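Local coordinates for protein dihydrodipicolinate synthase (Bacteroides thetaiotaomicron, PDB 4XKY) that probably acts as a Schiff-base-forming lyase of the DapA family, a tetrameric TIM-barrel aldolase named for the dihydrodipicolinate synthase step of lysine synthesis, at residues P10-P15 / R29-L34; D18-D23 / Y56-E61; T48-S53 / Y275-F280; E198-G203 / N224-A229. One frame throughout, in Å; residues are numbered along the deposited sequence.

Contact 1: residues P10-P15 / R29-L34; sequences PPLVTP and RLIEHL
L12 packs on three side chains of helix 24-36, CD1 on L34, CD2 on I31 and CG beside L30 CD2. Its CD1 meets L34 CD1 at 3.7 Å as the two leucines run past one another in opposite senses, while CD2 lies 3.8 Å from I31 CG1, the two chains crossing nearly at right angles. L34 CD1 also touches P10 CG, at 3.8 Å, so one methyl serves both residues. With CG anti to the backbone N (chi1 177°), L30 sends CD2 across the V13 side chain, 3.7 Å from V13 CG2. The packing slackens toward the P15 end of the segment, where P15 CG is 4.5 Å from the same L30 CD2. All seven touching residues are buried, and no hydrogen bond joins the segments. The polar side of the helix looks elsewhere: R29 is exposed, and the partly exposed E32 forms a salt bridge with R73. Backbone bonds of P10 and L12 with F43 tie the loop to strand 42-44, whose L42 also packs on L12, I31 and L34. The whole is the first beta-alpha unit of a TIM barrel, its helix laid over the junction of the first and second strands.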
loop_
_atom_site.group_PDB
_atom_site.type_symbol
_atom_site.label_atom_id
_atom_site.label_comp_id
_atom_site.label_asym_id
_atom_site.label_seq_id
_atom_site.Cartn_x
_atom_site.Cartn_y
_atom_site.Cartn_z
ATOM N N PRO A 10 -2.232 -29.532 7.933
ATOM C CA PRO A 10 -1.401 -29.104 6.823
ATOM C C PRO A 10 -2.214 -28.647 5.642
ATOM O O PRO A 10 -3.175 -29.329 5.257
ATOM C CB PRO A 10 -0.613 -30.355 6.438
ATOM C CG PRO A 10 -1.307 -31.488 7.094
ATOM C CD PRO A 10 -2.037 -30.951 8.268
ATOM N N PRO A 11 -1.842 -27.488 5.086
ATOM C CA PRO A 11 -2.302 -27.057 3.789
ATOM C C PRO A 11 -1.513 -27.838 2.743
ATOM O O PRO A 11 -0.339 -27.533 2.465
ATOM C CB PRO A 11 -1.954 -25.561 3.769
ATOM C CG PRO A 11 -0.724 -25.460 4.620
ATOM C CD PRO A 11 -0.754 -26.638 5.587
ATOM N N LEU A 12 -2.142 -28.872 2.200
ATOM C CA LEU A 12 -1.474 -29.716 1.227
ATOM C C LEU A 12 -1.019 -28.937 -0.002
ATOM O O LEU A 12 -1.723 -28.074 -0.494
ATOM C CB LEU A 12 -2.372 -30.862 0.772
ATOM C CG LEU A 12 -2.422 -32.119 1.641
ATOM C CD1 LEU A 12 -2.978 -31.755 2.995
ATOM C CD2 LEU A 12 -3.331 -33.149 1.014
ATOM N N VAL A 13 0.168 -29.276 -0.507
ATOM C CA VAL A 13 0.538 -28.902 -1.855
ATOM C C VAL A 13 -0.378 -29.680 -2.799
ATOM O O VAL A 13 -0.948 -30.718 -2.412
ATOM C CB VAL A 13 2.035 -29.174 -2.172
ATOM C CG1 VAL A 13 2.944 -28.380 -1.247
ATOM C CG2 VAL A 13 2.388 -30.632 -2.046
ATOM N N THR A 14 -0.573 -29.130 -3.996
ATOM C CA THR A 14 -1.290 -29.802 -5.060
ATOM C C THR A 14 -0.168 -30.367 -5.923
ATOM O O THR A 14 0.460 -29.638 -6.666
ATOM C CB THR A 14 -2.216 -28.836 -5.843
ATOM O OG1 THR A 14 -3.179 -28.231 -4.948
ATOM C CG2 THR A 14 -2.952 -29.585 -6.960
ATOM N N PRO A 15 0.144 -31.662 -5.768
ATOM C CA PRO A 15 1.249 -32.236 -6.557
ATOM C C PRO A 15 0.849 -32.359 -8.004
ATOM O O PRO A 15 -0.285 -32.747 -8.300
ATOM C CB PRO A 15 1.495 -33.600 -5.931
ATOM C CG PRO A 15 0.510 -33.769 -4.831
ATOM C CD PRO A 15 -0.495 -32.649 -4.890
ATOM N N ARG A 29 1.022 -40.749 -1.759
ATOM C CA ARG A 29 2.159 -40.825 -0.834
ATOM C C ARG A 29 2.113 -39.678 0.166
ATOM O O ARG A 29 2.382 -39.893 1.344
ATOM C CB ARG A 29 3.516 -40.843 -1.541
ATOM C CG ARG A 29 3.926 -42.200 -2.105
ATOM C CD ARG A 29 5.350 -42.158 -2.653
ATOM N NE ARG A 29 5.426 -41.272 -3.817
ATOM C CZ ARG A 29 5.189 -41.646 -5.070
ATOM N NH1 ARG A 29 4.891 -42.913 -5.364
ATOM N NH2 ARG A 29 5.283 -40.760 -6.042
ATOM N N LEU A 30 1.780 -38.467 -0.299
ATOM C CA LEU A 30 1.733 -37.300 0.592
ATOM C C LEU A 30 0.710 -37.508 1.691
ATOM O O LEU A 30 1.007 -37.294 2.863
ATOM C CB LEU A 30 1.423 -36.021 -0.195
ATOM C CG LEU A 30 1.251 -34.701 0.563
ATOM C CD1 LEU A 30 2.507 -34.280 1.307
ATOM C CD2 LEU A 30 0.811 -33.593 -0.384
ATOM N N ILE A 31 -0.493 -37.927 1.316
ATOM C CA ILE A 31 -1.558 -38.105 2.290
ATOM C C ILE A 31 -1.292 -39.246 3.288
ATOM O O ILE A 31 -1.588 -39.095 4.470
ATOM C CB ILE A 31 -2.936 -38.258 1.613
ATOM C CG1 ILE A 31 -3.345 -36.932 0.961
ATOM C CG2 ILE A 31 -3.999 -38.694 2.631
ATOM C CD1 ILE A 31 -4.469 -37.082 -0.037
ATOM N N GLU A 32 -0.748 -40.371 2.833
ATOM C CA GLU A 32 -0.354 -41.433 3.752
ATOM C C GLU A 32 0.707 -40.898 4.716
ATOM O O GLU A 32 0.645 -41.145 5.898
ATOM C CB GLU A 32 0.178 -42.671 3.009
ATOM C CG GLU A 32 -0.850 -43.427 2.155
ATOM C CD GLU A 32 -2.084 -43.873 2.928
ATOM O OE1 GLU A 32 -1.968 -44.095 4.152
ATOM O OE2 GLU A 32 -3.181 -43.987 2.331
ATOM N N HIS A 33 1.668 -40.140 4.202
ATOM C CA HIS A 33 2.762 -39.578 5.016
ATOM C C HIS A 33 2.205 -38.643 6.105
ATOM O O HIS A 33 2.648 -38.668 7.248
ATOM C CB HIS A 33 3.717 -38.866 4.051
ATOM C CG HIS A 33 4.751 -37.987 4.679
ATOM N ND1 HIS A 33 5.838 -38.479 5.371
ATOM C CD2 HIS A 33 4.936 -36.648 4.596
ATOM C CE1 HIS A 33 6.620 -37.480 5.733
ATOM N NE2 HIS A 33 6.097 -36.356 5.273
ATOM N N LEU A 34 1.194 -37.847 5.762
ATOM C CA LEU A 34 0.598 -36.951 6.747
ATOM C C LEU A 34 -0.190 -37.710 7.803
ATOM O O LEU A 34 -0.079 -37.416 9.006
ATOM C CB LEU A 34 -0.273 -35.896 6.077
ATOM C CG LEU A 34 0.499 -34.946 5.161
ATOM C CD1 LEU A 34 -0.469 -34.066 4.410
ATOM C CD2 LEU A 34 1.466 -34.083 5.927
#

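Contact 2: residues D18-D23 / Y56-E61; sequences DDDVLD and YKLRME
L58 and L22 supply the apolar part, L58 pushing both methyls into the bend formed by D18-D23. L58 CD1 packs 3.7 Å from L22 CB, and CD2 lies 3.7 Å from D20 CA and 3.6 Å from D19 O, so it rests largely on backbone. L22 in turn lays CD2 against the helix backbone, 3.8 Å from E61 O. The charged pair lies toward solvent, K57 being exposed and D20 partly so. K57, bent at chi3 (90°), brings NZ back to D20 OD2 in a long salt bridge of 3.3 Å, weak as a hydrogen bond. The firmer grip on D20 is at its other oxygen: OD1 bonds to S55 OG, which also accepts from L58 N and so caps the first turn of helix 56-70. At D20 an alanine would probably leave K57 without its charge partner and the S55 hydroxyl less firmly positioned. A third link runs through water 1, which accepts from L22 N at 2.8 Å and donates to E61 OE1. Within D18-D23, a type I beta turn from D18 to V21 precedes D23, the N-cap of helix 24-36. Such an excursion, docked on the start of the second barrel helix, belongs to the loop between the first strand and first helix of the TIM barrel.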
loop_
_atom_site.group_PDB
_atom_site.type_symbol
_atom_site.label_atom_id
_atom_site.label_comp_id
_atom_site.label_asym_id
_atom_site.label_seq_id
_atom_site.Cartn_x
_atom_site.Cartn_y
_atom_site.Cartn_z
ATOM N N ASP A 18 2.412 -31.819 -14.478
ATOM C CA ASP A 18 2.533 -30.745 -15.463
ATOM C C ASP A 18 1.578 -29.642 -15.032
ATOM O O ASP A 18 0.869 -29.811 -14.044
ATOM C CB ASP A 18 2.237 -31.246 -16.884
ATOM C CG ASP A 18 2.795 -30.313 -17.979
ATOM O OD1 ASP A 18 3.603 -29.425 -17.671
ATOM O OD2 ASP A 18 2.418 -30.457 -19.155
ATOM N N ASP A 19 1.573 -28.525 -15.757
ATOM C CA ASP A 19 0.850 -27.340 -15.340
ATOM C C ASP A 19 -0.610 -27.676 -15.066
ATOM O O ASP A 19 -1.208 -27.106 -14.166
ATOM C CB ASP A 19 0.917 -26.233 -16.398
ATOM C CG ASP A 19 2.333 -25.752 -16.678
ATOM O OD1 ASP A 19 3.051 -25.334 -15.764
ATOM O OD2 ASP A 19 2.742 -25.784 -17.842
ATOM N N ASP A 20 -1.187 -28.584 -15.840
ATOM C CA ASP A 20 -2.595 -28.922 -15.693
ATOM C C ASP A 20 -2.807 -30.411 -15.484
ATOM O O ASP A 20 -3.850 -30.928 -15.869
ATOM C CB ASP A 20 -3.374 -28.511 -16.944
ATOM C CG ASP A 20 -4.836 -28.210 -16.637
ATOM O OD1 ASP A 20 -5.165 -27.810 -15.501
ATOM O OD2 ASP A 20 -5.664 -28.337 -17.531
ATOM N N VAL A 21 -1.838 -31.109 -14.883
ATOM C CA VAL A 21 -1.962 -32.583 -14.698
ATOM C C VAL A 21 -1.618 -32.891 -13.265
ATOM O O VAL A 21 -0.530 -32.552 -12.810
ATOM C CB VAL A 21 -0.991 -33.407 -15.597
ATOM C CG1 VAL A 21 -1.135 -34.930 -15.347
ATOM C CG2 VAL A 21 -1.228 -33.119 -17.065
ATOM N N LEU A 22 -2.534 -33.547 -12.572
ATOM C CA LEU A 22 -2.368 -33.889 -11.171
ATOM C C LEU A 22 -1.445 -35.111 -11.012
ATOM O O LEU A 22 -1.596 -36.089 -11.729
ATOM C CB LEU A 22 -3.740 -34.204 -10.555
ATOM C CG LEU A 22 -3.828 -34.410 -9.026
ATOM C CD1 LEU A 22 -3.612 -33.107 -8.263
ATOM C CD2 LEU A 22 -5.172 -35.023 -8.629
ATOM N N ASP A 23 -0.511 -35.039 -10.063
ATOM C CA ASP A 23 0.352 -36.181 -9.669
ATOM C C ASP A 23 -0.362 -37.037 -8.628
ATOM O O ASP A 23 -0.206 -36.848 -7.411
ATOM C CB ASP A 23 1.680 -35.681 -9.097
ATOM C CG ASP A 23 2.568 -36.810 -8.539
ATOM O OD1 ASP A 23 2.390 -37.998 -8.894
ATOM O OD2 ASP A 23 3.442 -36.503 -7.718
ATOM N N TYR A 56 -9.806 -24.783 -13.150
ATOM C CA TYR A 56 -10.957 -25.318 -12.422
ATOM C C TYR A 56 -10.961 -26.822 -12.419
ATOM O O TYR A 56 -11.241 -27.441 -11.419
ATOM C CB TYR A 56 -12.254 -24.866 -13.083
ATOM C CG TYR A 56 -13.385 -24.788 -12.100
ATOM C CD1 TYR A 56 -13.367 -23.823 -11.103
ATOM C CD2 TYR A 56 -14.456 -25.671 -12.147
ATOM C CE1 TYR A 56 -14.386 -23.722 -10.184
ATOM C CE2 TYR A 56 -15.488 -25.576 -11.226
ATOM C CZ TYR A 56 -15.436 -24.593 -10.246
ATOM O OH TYR A 56 -16.413 -24.433 -9.304
ATOM N N LYS A 57 -10.661 -27.422 -13.560
ATOM C CA LYS A 57 -10.575 -28.866 -13.640
ATOM C C LYS A 57 -9.607 -29.423 -12.608
ATOM O O LYS A 57 -9.930 -30.369 -11.876
ATOM C CB LYS A 57 -10.152 -29.287 -15.047
ATOM C CG LYS A 57 -10.077 -30.793 -15.263
ATOM C CD LYS A 57 -9.313 -31.108 -16.544
ATOM C CE LYS A 57 -7.819 -31.273 -16.290
ATOM N NZ LYS A 57 -7.059 -31.347 -17.565
ATOM N N LEU A 58 -8.422 -28.832 -12.521
ATOM C CA LEU A 58 -7.416 -29.367 -11.607
ATOM C C LEU A 58 -7.816 -29.194 -10.158
ATOM O O LEU A 58 -7.635 -30.096 -9.364
ATOM C CB LEU A 58 -6.073 -28.726 -11.867
ATOM C CG LEU A 58 -4.804 -29.434 -11.456
ATOM C CD1 LEU A 58 -4.817 -30.892 -11.819
ATOM C CD2 LEU A 58 -3.659 -28.751 -12.158
ATOM N N ARG A 59 -8.413 -28.060 -9.821
ATOM C CA ARG A 59 -8.928 -27.865 -8.474
ATOM C C ARG A 59 -9.969 -28.977 -8.159
ATOM O O ARG A 59 -9.966 -29.543 -7.080
ATOM C CB ARG A 59 -9.518 -26.467 -8.329
ATOM C CG ARG A 59 -8.472 -25.375 -8.443
ATOM C CD ARG A 59 -9.060 -24.051 -8.887
ATOM N NE ARG A 59 -9.745 -23.385 -7.786
ATOM C CZ ARG A 59 -10.528 -22.323 -7.926
ATOM N NH1 ARG A 59 -10.751 -21.809 -9.139
ATOM N NH2 ARG A 59 -11.108 -21.793 -6.854
ATOM N N MET A 60 -10.832 -29.307 -9.111
ATOM C CA MET A 60 -11.826 -30.361 -8.867
ATOM C C MET A 60 -11.182 -31.728 -8.677
ATOM O O MET A 60 -11.570 -32.466 -7.781
ATOM C CB MET A 60 -12.888 -30.397 -9.955
ATOM C CG MET A 60 -13.770 -29.159 -9.885
ATOM S SD MET A 60 -15.143 -29.002 -11.054
ATOM C CE MET A 60 -14.411 -29.492 -12.615
ATOM N N GLU A 61 -10.180 -32.046 -9.485
ATOM C CA GLU A 61 -9.460 -33.299 -9.329
ATOM C C GLU A 61 -8.732 -33.398 -7.989
ATOM O O GLU A 61 -8.681 -34.466 -7.404
ATOM C CB GLU A 61 -8.494 -33.507 -10.478
ATOM C CG GLU A 61 -9.224 -33.630 -11.802
ATOM C CD GLU A 61 -8.308 -33.886 -12.978
ATOM O OE1 GLU A 61 -7.069 -33.847 -12.808
ATOM O OE2 GLU A 61 -8.838 -34.094 -14.087
HETATM O O HOH W 1 -4.920 -34.266 -13.923
#

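Contact 3: residues T48-S53 / Y275-F280; sequences TGESQS and YVAAPF
E50 OE1 is held by two donors, A277 N at 3.0 Å and water 2 at 2.7 Å. The A277 N-H points almost straight at the oxygen (165°), meeting it nearly head-on down the C-O bond. This carboxylate belongs to the loop after the second strand of the TIM barrel, the loop that also carries T48, a predicted pyruvate-binding residue, and it joins that loop to the segment between helices 257-268 and 285-298. The E50 side chain is extended beyond CG (chi2 167°), and its CG stands anti to the carbonyl carbon, which carries the acid group across to Y275-F280. There OE1 also touches V276 CG1 at 3.6 Å. The other oxygen, OE2, has a salt bridge to K263, whose NZ binds Y275 O as well, so one lysine links both sides of the contact. A glutamine in place of E50 would probably weaken the hold on K263 by removing the negative charge, and a badly turned amide would present an N-H to A277 N. Around S53 the two segments are joined mainly by water and by loose contact, with S53 OG 4.2 Å from A277 CB. Aromatic side chains of a neighbouring subunit pack on S53 and P279, the latter preceded by a cis peptide. Water 2 accepts from S53 OG, donates to A277 O at 2.8 Å, and lies in the plane of the F280 ring, at its edge.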
loop_
_atom_site.group_PDB
_atom_site.type_symbol
_atom_site.label_atom_id
_atom_site.label_comp_id
_atom_site.label_asym_id
_atom_site.label_seq_id
_atom_site.Cartn_x
_atom_site.Cartn_y
_atom_site.Cartn_z
ATOM N N THR A 48 -0.693 -22.542 -0.316
ATOM C CA THR A 48 0.272 -23.623 -0.475
ATOM C C THR A 48 -0.081 -24.649 -1.579
ATOM O O THR A 48 0.834 -25.223 -2.215
ATOM C CB THR A 48 0.471 -24.328 0.875
ATOM O OG1 THR A 48 0.994 -23.377 1.808
ATOM C CG2 THR A 48 1.440 -25.434 0.756
ATOM N N GLY A 49 -1.387 -24.832 -1.798
ATOM C CA GLY A 49 -1.948 -25.699 -2.856
ATOM C C GLY A 49 -2.092 -25.027 -4.212
ATOM O O GLY A 49 -2.667 -25.615 -5.131
ATOM N N GLU A 50 -1.598 -23.787 -4.331
ATOM C CA GLU A 50 -1.604 -23.042 -5.617
ATOM C C GLU A 50 -3.032 -22.861 -6.213
ATOM O O GLU A 50 -3.196 -22.864 -7.434
ATOM C CB GLU A 50 -0.715 -23.782 -6.662
ATOM C CG GLU A 50 0.784 -23.694 -6.449
ATOM C CD GLU A 50 1.574 -24.692 -7.301
ATOM O OE1 GLU A 50 2.012 -24.367 -8.438
ATOM O OE2 GLU A 50 1.762 -25.817 -6.807
ATOM N N SER A 51 -4.072 -22.717 -5.402
ATOM C CA SER A 51 -5.440 -22.865 -5.975
ATOM C C SER A 51 -5.742 -21.850 -7.093
ATOM O O SER A 51 -6.251 -22.191 -8.172
ATOM C CB SER A 51 -6.536 -22.749 -4.921
ATOM O OG SER A 51 -7.805 -23.023 -5.527
ATOM N N GLN A 52 -5.401 -20.601 -6.836
ATOM C CA GLN A 52 -5.705 -19.539 -7.792
ATOM C C GLN A 52 -5.090 -19.794 -9.172
ATOM O O GLN A 52 -5.730 -19.494 -10.193
ATOM C CB GLN A 52 -5.193 -18.208 -7.263
ATOM C CG GLN A 52 -3.678 -18.185 -7.109
ATOM C CD GLN A 52 -3.214 -17.252 -6.012
ATOM O OE1 GLN A 52 -4.008 -16.499 -5.443
ATOM N NE2 GLN A 52 -1.920 -17.297 -5.706
ATOM N N SER A 53 -3.881 -20.369 -9.201
ATOM C CA SER A 53 -3.117 -20.484 -10.458
ATOM C C SER A 53 -3.436 -21.762 -11.251
ATOM O O SER A 53 -3.027 -21.925 -12.398
ATOM C CB SER A 53 -1.613 -20.330 -10.180
ATOM O OG SER A 53 -1.073 -21.550 -9.697
ATOM N N TYR A 275 6.950 -30.458 -9.385
ATOM C CA TYR A 275 6.522 -29.563 -10.485
ATOM C C TYR A 275 5.663 -28.396 -9.970
ATOM O O TYR A 275 4.760 -28.608 -9.151
ATOM C CB TYR A 275 5.749 -30.336 -11.583
ATOM C CG TYR A 275 5.666 -29.555 -12.874
ATOM C CD1 TYR A 275 6.662 -29.669 -13.832
ATOM C CD2 TYR A 275 4.607 -28.676 -13.120
ATOM C CE1 TYR A 275 6.597 -28.956 -14.998
ATOM C CE2 TYR A 275 4.557 -27.937 -14.276
ATOM C CZ TYR A 275 5.553 -28.105 -15.208
ATOM O OH TYR A 275 5.556 -27.427 -16.376
ATOM N N VAL A 276 5.926 -27.190 -10.488
ATOM C CA VAL A 276 5.204 -25.963 -10.100
ATOM C C VAL A 276 4.474 -25.376 -11.323
ATOM O O VAL A 276 5.045 -25.287 -12.410
ATOM C CB VAL A 276 6.165 -24.910 -9.518
ATOM C CG1 VAL A 276 5.441 -23.608 -9.220
ATOM C CG2 VAL A 276 6.828 -25.436 -8.245
ATOM N N ALA A 277 3.206 -24.984 -11.163
ATOM C CA ALA A 277 2.414 -24.589 -12.326
ATOM C C ALA A 277 2.835 -23.210 -12.800
ATOM O O ALA A 277 3.070 -22.314 -11.986
ATOM C CB ALA A 277 0.938 -24.514 -11.966
ATOM N N ALA A 278 2.882 -23.050 -14.106
ATOM C CA ALA A 278 3.000 -21.743 -14.722
ATOM C C ALA A 278 1.962 -20.780 -14.116
ATOM O O ALA A 278 0.827 -21.179 -13.841
ATOM C CB ALA A 278 2.788 -21.863 -16.222
ATOM N N PRO A 279 2.339 -19.514 -13.935
ATOM C CA PRO A 279 3.549 -18.870 -14.455
ATOM C C PRO A 279 4.874 -19.121 -13.721
ATOM O O PRO A 279 5.913 -18.627 -14.170
ATOM C CB PRO A 279 3.218 -17.384 -14.305
ATOM C CG PRO A 279 2.348 -17.329 -13.080
ATOM C CD PRO A 279 1.550 -18.605 -13.082
ATOM N N PHE A 280 4.840 -19.816 -12.589
ATOM C CA PHE A 280 6.064 -20.147 -11.865
ATOM C C PHE A 280 6.674 -21.425 -12.452
ATOM O O PHE A 280 6.028 -22.099 -13.261
ATOM C CB PHE A 280 5.768 -20.284 -10.372
ATOM C CG PHE A 280 5.333 -18.985 -9.719
ATOM C CD1 PHE A 280 6.165 -17.866 -9.738
ATOM C CD2 PHE A 280 4.095 -18.876 -9.101
ATOM C CE1 PHE A 280 5.767 -16.672 -9.142
ATOM C CE2 PHE A 280 3.686 -17.687 -8.511
ATOM C CZ PHE A 280 4.514 -16.588 -8.532
HETATM O O HOH W 2 1.981 -21.858 -9.451
HETATM O O HOH W 3 -1.666 -20.071 -13.899
#

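Contact 4: residues E198-G203 / N224-A229; sequences ESVLLG and NAAKNA
Two barrel helices, 196-201 and 216-227, come together at their C-terminal ends, and the meeting point is the small side chain of A226. The backbones approach closely, with L201 CA only 4.9 Å from A226 CA. A226 CB points toward the other helix and lies 3.7 Å from V200 CG1; that methyl also rests against the start of the next residue, at 3.7 Å from K227 N. V200 CG1 is placed there by its chi1 of 172°, which sets it anti to the backbone N and out toward the alanine. Beside this, L201 packs CG against A226 CB at 4.1 Å and runs CD2 down over the helix end, where it lies tight against A226 O, at 3.2 Å. These are the helices that follow the seventh and eighth strands of the TIM barrel, with strand 206-207 between them in the chain, so the contact joins successive elements of the outer helical layer. Both end in Schellman motifs, with positive phi at G203 (95°) and at A229 (55°). In the first, G203 N bonds back to V200 O; in the second, A229 N bonds to A226 O at 3.2 Å, so the carbonyl that L201 CD2 presses on is already engaged. The turn at A229 also sets its CA 3.9 Å from L201 CD2, extending the leucine's contact past the last helical residue. No hydrogen bond crosses between the segments. Beyond them L201 packs on M231 of helix 231-247, and apolar side chains of a neighbouring subunit reach both L201 and A229.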
loop_
_atom_site.group_PDB
_atom_site.type_symbol
_atom_site.label_atom_id
_atom_site.label_comp_id
_atom_site.label_asym_id
_atom_site.label_seq_id
_atom_site.Cartn_x
_atom_site.Cartn_y
_atom_site.Cartn_z
ATOM N N GLU A 198 3.873 -19.995 19.625
ATOM C CA GLU A 198 3.544 -18.926 20.545
ATOM C C GLU A 198 2.021 -18.715 20.593
ATOM O O GLU A 198 1.469 -18.435 21.649
ATOM C CB GLU A 198 4.321 -17.660 20.219
ATOM C CG GLU A 198 3.752 -16.820 19.105
ATOM C CD GLU A 198 4.746 -15.760 18.676
ATOM O OE1 GLU A 198 4.418 -14.551 18.768
ATOM O OE2 GLU A 198 5.864 -16.149 18.271
ATOM N N SER A 199 1.347 -18.893 19.460
ATOM C CA SER A 199 -0.099 -18.719 19.423
ATOM C C SER A 199 -0.766 -19.848 20.196
ATOM O O SER A 199 -1.706 -19.606 20.941
ATOM C CB SER A 199 -0.611 -18.690 17.991
ATOM O OG SER A 199 0.113 -17.756 17.203
ATOM N N VAL A 200 -0.268 -21.080 20.051
ATOM C CA VAL A 200 -0.879 -22.200 20.775
ATOM C C VAL A 200 -0.665 -22.050 22.283
ATOM O O VAL A 200 -1.572 -22.294 23.069
ATOM C CB VAL A 200 -0.379 -23.573 20.273
ATOM C CG1 VAL A 200 -0.867 -24.706 21.167
ATOM C CG2 VAL A 200 -0.891 -23.823 18.870
ATOM N N LEU A 201 0.521 -21.613 22.686
ATOM C CA LEU A 201 0.806 -21.398 24.105
ATOM C C LEU A 201 -0.253 -20.558 24.774
ATOM O O LEU A 201 -0.586 -20.772 25.944
ATOM C CB LEU A 201 2.161 -20.723 24.296
ATOM C CG LEU A 201 3.327 -21.695 24.379
ATOM C CD1 LEU A 201 4.634 -20.946 24.197
ATOM C CD2 LEU A 201 3.325 -22.433 25.710
ATOM N N LEU A 202 -0.747 -19.584 24.024
ATOM C CA LEU A 202 -1.796 -18.682 24.476
ATOM C C LEU A 202 -3.175 -19.106 23.990
ATOM O O LEU A 202 -4.056 -18.275 23.843
ATOM C CB LEU A 202 -1.507 -17.272 23.966
ATOM C CG LEU A 202 -0.709 -16.400 24.909
ATOM C CD1 LEU A 202 0.685 -16.947 25.143
ATOM C CD2 LEU A 202 -0.640 -15.006 24.312
ATOM N N GLY A 203 -3.364 -20.393 23.726
ATOM C CA GLY A 203 -4.709 -20.936 23.517
ATOM C C GLY A 203 -5.236 -21.057 22.094
ATOM O O GLY A 203 -6.383 -21.455 21.921
ATOM N N ASN A 224 1.998 -30.072 20.510
ATOM C CA ASN A 224 1.766 -30.733 21.809
ATOM C C ASN A 224 2.587 -30.140 22.965
ATOM O O ASN A 224 2.079 -29.981 24.081
ATOM C CB ASN A 224 2.036 -32.246 21.667
ATOM C CG ASN A 224 0.916 -32.965 20.929
ATOM O OD1 ASN A 224 -0.247 -32.724 21.191
ATOM N ND2 ASN A 224 1.259 -33.852 20.021
ATOM N N ALA A 225 3.849 -29.821 22.678
ATOM C CA ALA A 225 4.712 -29.115 23.613
ATOM C C ALA A 225 4.175 -27.708 23.910
ATOM O O ALA A 225 4.292 -27.249 25.046
ATOM C CB ALA A 225 6.123 -29.015 23.063
ATOM N N ALA A 226 3.607 -27.015 22.913
ATOM C CA ALA A 226 3.038 -25.663 23.170
ATOM C C ALA A 226 1.755 -25.784 23.986
ATOM O O ALA A 226 1.502 -25.001 24.909
ATOM C CB ALA A 226 2.779 -24.895 21.877
ATOM N N LYS A 227 0.981 -26.814 23.653
ATOM C CA LYS A 227 -0.294 -27.102 24.296
ATOM C C LYS A 227 -0.147 -27.332 25.766
ATOM O O LYS A 227 -0.943 -26.850 26.565
ATOM C CB LYS A 227 -0.924 -28.360 23.716
ATOM C CG LYS A 227 -2.384 -28.464 24.085
ATOM C CD LYS A 227 -3.000 -29.740 23.573
ATOM C CE LYS A 227 -4.429 -29.841 24.072
ATOM N NZ LYS A 227 -4.948 -31.227 23.949
ATOM N N ASN A 228 0.866 -28.111 26.102
ATOM C CA ASN A 228 1.131 -28.491 27.473
ATOM C C ASN A 228 2.151 -27.592 28.136
ATOM O O ASN A 228 2.556 -27.850 29.255
ATOM C CB ASN A 228 1.623 -29.933 27.480
ATOM C CG ASN A 228 0.610 -30.878 26.871
ATOM O OD1 ASN A 228 -0.567 -30.862 27.245
ATOM N ND2 ASN A 228 1.048 -31.698 25.926
ATOM N N ALA A 229 2.595 -26.551 27.441
ATOM C CA ALA A 229 3.575 -25.631 28.002
ATOM C C ALA A 229 4.842 -26.371 28.476
ATOM O O ALA A 229 5.430 -26.027 29.500
ATOM C CB ALA A 229 2.948 -24.820 29.139
#

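Contacts 1, 2 and 3 form one connected region, whereas contact 4 lies beyond the chain's centre from contacts 2 and 3, its nearest atoms about 27 and 16 Å away. Contacts 1 and 4 are both buried and without a hydrogen bond across their segments, their side-chain packing apolar, but contact 1 packs a loop under a helix, between strands and outer helical layer, and contact 4 sets helix ends together near the subunit boundary. Contact 2 is more open and mixes a salt bridge with leucine packing; contact 3, though buried, is built on polar atoms and waters. Contacts 1 and 2 share the loop leading to helix 24-36, through P15 O and D23 N, while T14 OG1 with G49 O and D19 OD1 with A278 N tie contact 3 to both.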